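Local coordinates for protein halogenase PltM (Pseudomonas fluorescens, PDB 6BZN) that halogenates phenolic substrates with unusual breadth of substrate and halide, probably as an FAD-dependent enzyme of the flavin-dependent halogenase family, at residues P68-R80 with S428-H440. Residues are numbered along the deposited sequence; the frame is centred on the assembly and turned at random.
Sequences PESGFLLRLLSKR and SAFLQKLLHDLEH
Leu76 and Leu435 interlock at the centre of segments 68-80 and 428-440 of helices 68-81 and 410-441, nearly parallel, with axes 9.2 Å apart at 16°. CD2 of Leu76 lies 3.5 Å from CA of Leu435, a knob set among Leu431, Leu434, Leu435 and Leu438. The packing is reciprocal knobs-into-holes: Phe72, the second knob of 68-80, sits among Ser428, Leu431, Gln432 and Leu435, while Leu431 enters between Glu69, Phe72, Leu73 and Leu76, and Leu435 among Phe72, Arg75, Leu76 and Lys79. One face of the Phe72 ring receives CB of Gln432, 3.9 Å from the ring centroid, in a CH-pi contact displaced toward the rim. Replacing this phenylalanine with alanine would probably leave a gap between Ser428, Gln432 and Leu435 and free the Gln432 chain to turn. Near the start of helix 68-81, the Glu69 carboxylate bonds Ser424, a turn before Ser428, and pairs with Arg352; Ser428 OG bonds the Ser424 carbonyl. Helix 352-374, carrying the FAD-binding Leu354, packs against Glu69 and Leu73. Farther out, chi1 of Leu435 (180°) brings its CD2 over the Arg75 guanidinium, 3.5 Å from CZ of Arg75. NE of Arg75 donates to an in-plane water 2.9 Å away that bonds OE2 of Glu439, backing a long salt bridge from Arg75 NH2 to that oxygen (4.0 Å). Interlocked leucine and phenylalanine side chains thus join the helices; the polar rim adds mainly water-mediated, longer-range electrostatic links.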
loop_
_atom_site.group_PDB
_atom_site.type_symbol
_atom_site.label_atom_id
_atom_site.label_comp_id
_atom_site.label_asym_id
_atom_site.label_seq_id
_atom_site.Cartn_x
_atom_site.Cartn_y
_atom_site.Cartn_z
ATOM N N PRO A 68 7.793 0.263 -6.416
ATOM C CA PRO A 68 7.948 -0.146 -7.819
ATOM C C PRO A 68 6.697 -0.804 -8.371
ATOM O O PRO A 68 6.299 -0.498 -9.483
ATOM C CB PRO A 68 9.141 -1.110 -7.788
ATOM C CG PRO A 68 9.863 -0.793 -6.541
ATOM C CD PRO A 68 8.891 -0.217 -5.560
ATOM N N GLU A 69 6.080 -1.689 -7.594
ATOM C CA GLU A 69 4.876 -2.379 -8.032
ATOM C C GLU A 69 3.727 -1.414 -8.289
ATOM O O GLU A 69 3.056 -1.512 -9.312
ATOM C CB GLU A 69 4.422 -3.424 -7.014
ATOM C CG GLU A 69 5.443 -4.534 -6.766
ATOM C CD GLU A 69 6.343 -4.291 -5.568
ATOM O OE1 GLU A 69 6.689 -3.118 -5.280
ATOM O OE2 GLU A 69 6.715 -5.282 -4.892
ATOM N N SER A 70 3.501 -0.484 -7.357
ATOM C CA SER A 70 2.374 0.433 -7.518
ATOM C C SER A 70 2.571 1.296 -8.771
ATOM O O SER A 70 1.611 1.577 -9.480
ATOM C CB SER A 70 2.127 1.273 -6.259
ATOM O OG SER A 70 3.114 2.279 -6.056
ATOM N N GLY A 71 3.818 1.684 -9.059
ATOM C CA GLY A 71 4.114 2.478 -10.247
ATOM C C GLY A 71 3.850 1.707 -11.533
ATOM O O GLY A 71 3.254 2.236 -12.459
ATOM N N PHE A 72 4.281 0.448 -11.584
ATOM C CA PHE A 72 4.000 -0.405 -12.739
ATOM C C PHE A 72 2.513 -0.635 -12.921
ATOM O O PHE A 72 2.046 -0.626 -14.045
ATOM C CB PHE A 72 4.727 -1.753 -12.658
ATOM C CG PHE A 72 6.207 -1.661 -12.951
ATOM C CD1 PHE A 72 6.660 -1.163 -14.174
ATOM C CD2 PHE A 72 7.143 -2.104 -12.023
ATOM C CE1 PHE A 72 8.025 -1.069 -14.436
ATOM C CE2 PHE A 72 8.504 -2.016 -12.284
ATOM C CZ PHE A 72 8.941 -1.496 -13.489
ATOM N N LEU A 73 1.781 -0.804 -11.813
ATOM C CA LEU A 73 0.342 -1.000 -11.868
ATOM C C LEU A 73 -0.379 0.230 -12.388
ATOM O O LEU A 73 -1.315 0.106 -13.173
ATOM C CB LEU A 73 -0.214 -1.434 -10.501
ATOM C CG LEU A 73 0.268 -2.830 -10.120
ATOM C CD1 LEU A 73 0.078 -3.059 -8.630
ATOM C CD2 LEU A 73 -0.407 -3.911 -10.966
ATOM N N LEU A 74 0.047 1.415 -11.980
ATOM C CA LEU A 74 -0.570 2.636 -12.528
ATOM C C LEU A 74 -0.304 2.740 -14.026
ATOM O O LEU A 74 -1.201 3.085 -14.797
ATOM C CB LEU A 74 -0.084 3.899 -11.823
ATOM C CG LEU A 74 -0.653 4.124 -10.421
ATOM C CD1 LEU A 74 0.165 5.190 -9.702
ATOM C CD2 LEU A 74 -2.125 4.508 -10.456
ATOM N N ARG A 75 0.917 2.429 -14.438
ATOM C CA ARG A 75 1.263 2.449 -15.864
ATOM C C ARG A 75 0.469 1.393 -16.642
ATOM O O ARG A 75 0.034 1.655 -17.770
ATOM C CB ARG A 75 2.777 2.272 -16.073
ATOM C CG ARG A 75 3.605 3.499 -15.686
ATOM C CD ARG A 75 5.110 3.197 -15.631
ATOM N NE ARG A 75 5.719 3.070 -16.957
ATOM C CZ ARG A 75 6.900 2.488 -17.234
ATOM N NH1 ARG A 75 7.670 1.956 -16.285
ATOM N NH2 ARG A 75 7.311 2.435 -18.498
ATOM N N LEU A 76 0.268 0.213 -16.043
ATOM C CA LEU A 76 -0.558 -0.825 -16.661
ATOM C C LEU A 76 -2.020 -0.364 -16.825
ATOM O O LEU A 76 -2.622 -0.549 -17.890
ATOM C CB LEU A 76 -0.496 -2.126 -15.872
ATOM C CG LEU A 76 0.795 -2.939 -16.058
ATOM C CD1 LEU A 76 0.943 -3.985 -14.964
ATOM C CD2 LEU A 76 0.818 -3.595 -17.440
ATOM N N LEU A 77 -2.579 0.242 -15.779
ATOM C CA LEU A 77 -3.923 0.802 -15.857
ATOM C C LEU A 77 -4.043 1.835 -16.973
ATOM O O LEU A 77 -4.995 1.798 -17.770
ATOM C CB LEU A 77 -4.323 1.440 -14.520
ATOM C CG LEU A 77 -4.786 0.441 -13.469
ATOM C CD1 LEU A 77 -4.696 1.055 -12.068
ATOM C CD2 LEU A 77 -6.206 -0.028 -13.773
ATOM N N SER A 78 -3.072 2.737 -17.011
ATOM C CA SER A 78 -2.993 3.775 -18.027
ATOM C C SER A 78 -2.959 3.202 -19.452
ATOM O O SER A 78 -3.686 3.659 -20.325
ATOM C CB SER A 78 -1.758 4.640 -17.779
ATOM O OG SER A 78 -1.655 5.683 -18.732
ATOM N N LYS A 79 -2.140 2.181 -19.659
ATOM C CA LYS A 79 -1.969 1.600 -20.992
ATOM C C LYS A 79 -3.131 0.681 -21.349
ATOM O O LYS A 79 -3.622 0.712 -22.477
ATOM C CB LYS A 79 -0.636 0.856 -21.099
ATOM C CG LYS A 79 -0.129 0.730 -22.533
ATOM C CD LYS A 79 0.433 2.063 -23.028
ATOM C CE LYS A 79 0.882 2.018 -24.476
ATOM N NZ LYS A 79 1.749 3.197 -24.784
ATOM N N ARG A 80 -3.570 -0.130 -20.391
ATOM C CA ARG A 80 -4.701 -1.048 -20.594
ATOM C C ARG A 80 -5.980 -0.319 -21.011
ATOM O O ARG A 80 -6.753 -0.862 -21.798
ATOM C CB ARG A 80 -4.950 -1.876 -19.328
ATOM C CG ARG A 80 -6.179 -2.767 -19.327
ATOM C CD ARG A 80 -6.068 -3.837 -20.397
ATOM N NE ARG A 80 -7.237 -4.702 -20.405
ATOM C CZ ARG A 80 -8.412 -4.398 -20.956
ATOM N NH1 ARG A 80 -8.606 -3.234 -21.561
ATOM N NH2 ARG A 80 -9.403 -5.293 -20.914
ATOM N N SER A 428 7.958 -7.011 -9.094
ATOM C CA SER A 428 8.180 -5.815 -9.900
ATOM C C SER A 428 8.667 -6.162 -11.307
ATOM O O SER A 428 8.163 -5.639 -12.289
ATOM C CB SER A 428 9.166 -4.887 -9.209
ATOM O OG SER A 428 8.659 -4.536 -7.927
ATOM N N ALA A 429 9.650 -7.059 -11.393
ATOM C CA ALA A 429 10.147 -7.511 -12.691
ATOM C C ALA A 429 9.038 -8.169 -13.507
ATOM O O ALA A 429 8.946 -7.927 -14.718
ATOM C CB ALA A 429 11.332 -8.459 -12.526
ATOM N N PHE A 430 8.192 -8.976 -12.855
ATOM C CA PHE A 430 7.074 -9.625 -13.545
ATOM C C PHE A 430 6.098 -8.599 -14.136
ATOM O O PHE A 430 5.702 -8.696 -15.302
ATOM C CB PHE A 430 6.310 -10.598 -12.643
ATOM C CG PHE A 430 5.396 -11.510 -13.406
ATOM C CD1 PHE A 430 5.867 -12.726 -13.900
ATOM C CD2 PHE A 430 4.080 -11.144 -13.667
ATOM C CE1 PHE A 430 5.036 -13.567 -14.626
ATOM C CE2 PHE A 430 3.242 -11.980 -14.399
ATOM C CZ PHE A 430 3.725 -13.193 -14.873
ATOM N N LEU A 431 5.729 -7.611 -13.332
ATOM C CA LEU A 431 4.834 -6.546 -13.798
ATOM C C LEU A 431 5.482 -5.727 -14.925
ATOM O O LEU A 431 4.827 -5.375 -15.894
ATOM C CB LEU A 431 4.420 -5.636 -12.644
ATOM C CG LEU A 431 3.583 -6.261 -11.528
ATOM C CD1 LEU A 431 3.548 -5.322 -10.321
ATOM C CD2 LEU A 431 2.191 -6.616 -12.010
ATOM N N GLN A 432 6.774 -5.446 -14.803
ATOM C CA GLN A 432 7.497 -4.700 -15.837
ATOM C C GLN A 432 7.418 -5.407 -17.194
ATOM O O GLN A 432 7.229 -4.761 -18.219
ATOM C CB GLN A 432 8.961 -4.528 -15.424
ATOM C CG GLN A 432 9.800 -3.706 -16.386
ATOM C CD GLN A 432 11.155 -3.365 -15.809
ATOM O OE1 GLN A 432 11.724 -4.135 -15.028
ATOM N NE2 GLN A 432 11.680 -2.199 -16.173
ATOM N N LYS A 433 7.567 -6.727 -17.181
ATOM C CA LYS A 433 7.459 -7.572 -18.385
ATOM C C LYS A 433 6.053 -7.549 -18.998
ATOM O O LYS A 433 5.915 -7.394 -20.228
ATOM C CB LYS A 433 7.901 -9.006 -18.032
ATOM C CG LYS A 433 7.723 -10.069 -19.113
ATOM C CD LYS A 433 8.376 -11.393 -18.689
ATOM C CE LYS A 433 8.432 -12.431 -19.808
ATOM N NZ LYS A 433 7.122 -12.662 -20.485
ATOM N N LEU A 434 5.024 -7.676 -18.154
ATOM C CA LEU A 434 3.621 -7.555 -18.600
ATOM C C LEU A 434 3.368 -6.229 -19.310
ATOM O O LEU A 434 2.694 -6.191 -20.347
ATOM C CB LEU A 434 2.643 -7.697 -17.424
ATOM C CG LEU A 434 2.453 -9.048 -16.741
ATOM C CD1 LEU A 434 1.553 -8.924 -15.516
ATOM C CD2 LEU A 434 1.872 -10.048 -17.724
ATOM N N LEU A 435 3.902 -5.148 -18.745
ATOM C CA LEU A 435 3.755 -3.818 -19.318
ATOM C C LEU A 435 4.468 -3.724 -20.668
ATOM O O LEU A 435 3.894 -3.226 -21.632
ATOM C CB LEU A 435 4.310 -2.751 -18.370
ATOM C CG LEU A 435 4.243 -1.292 -18.816
ATOM C CD1 LEU A 435 2.810 -0.809 -18.992
ATOM C CD2 LEU A 435 4.966 -0.430 -17.803
ATOM N N HIS A 436 5.715 -4.186 -20.719
ATOM C CA HIS A 436 6.453 -4.230 -21.979
ATOM C C HIS A 436 5.679 -4.960 -23.082
ATOM O O HIS A 436 5.543 -4.424 -24.182
ATOM C CB HIS A 436 7.827 -4.864 -21.822
ATOM C CG HIS A 436 8.687 -4.697 -23.035
ATOM N ND1 HIS A 436 8.805 -5.670 -24.003
ATOM C CD2 HIS A 436 9.424 -3.645 -23.465
ATOM C CE1 HIS A 436 9.605 -5.238 -24.963
ATOM N NE2 HIS A 436 9.994 -4.012 -24.660
ATOM N N ASP A 437 5.144 -6.140 -22.775
ATOM C CA ASP A 437 4.356 -6.919 -23.748
ATOM C C ASP A 437 3.094 -6.176 -24.189
ATOM O O ASP A 437 2.776 -6.139 -25.387
ATOM C CB ASP A 437 3.989 -8.310 -23.195
ATOM C CG ASP A 437 5.204 -9.207 -22.987
ATOM O OD1 ASP A 437 6.281 -8.918 -23.545
ATOM O OD2 ASP A 437 5.097 -10.209 -22.255
ATOM N N LEU A 438 2.393 -5.571 -23.227
ATOM C CA LEU A 438 1.198 -4.783 -23.539
ATOM C C LEU A 438 1.514 -3.537 -24.379
ATOM O O LEU A 438 0.748 -3.209 -25.283
ATOM C CB LEU A 438 0.459 -4.359 -22.260
ATOM C CG LEU A 438 -0.820 -3.534 -22.459
ATOM C CD1 LEU A 438 -1.870 -4.356 -23.180
ATOM C CD2 LEU A 438 -1.364 -3.045 -21.123
ATOM N N GLU A 439 2.597 -2.832 -24.054
ATOM C CA GLU A 439 2.951 -1.579 -24.758
ATOM C C GLU A 439 3.174 -1.835 -26.246
ATOM O O GLU A 439 2.662 -1.101 -27.091
ATOM C CB GLU A 439 4.181 -0.885 -24.141
ATOM C CG GLU A 439 3.848 0.074 -22.994
ATOM C CD GLU A 439 5.065 0.616 -22.236
ATOM O OE1 GLU A 439 6.165 0.009 -22.299
ATOM O OE2 GLU A 439 4.912 1.653 -21.546
ATOM N N HIS A 440 3.889 -2.911 -26.543
ATOM C CA HIS A 440 4.262 -3.245 -27.909
ATOM C C HIS A 440 3.245 -4.066 -28.698
ATOM O O HIS A 440 3.142 -3.886 -29.913
ATOM C CB HIS A 440 5.644 -3.906 -27.913
ATOM C CG HIS A 440 6.739 -2.931 -27.626
ATOM N ND1 HIS A 440 7.415 -2.265 -28.626
ATOM C CD2 HIS A 440 7.216 -2.441 -26.458
ATOM C CE1 HIS A 440 8.289 -1.435 -28.086
ATOM N NE2 HIS A 440 8.188 -1.521 -26.771
HETATM O O HOH W 1 4.129 3.772 -19.276
HETATM O O HOH W 2 9.567 0.004 -17.629
#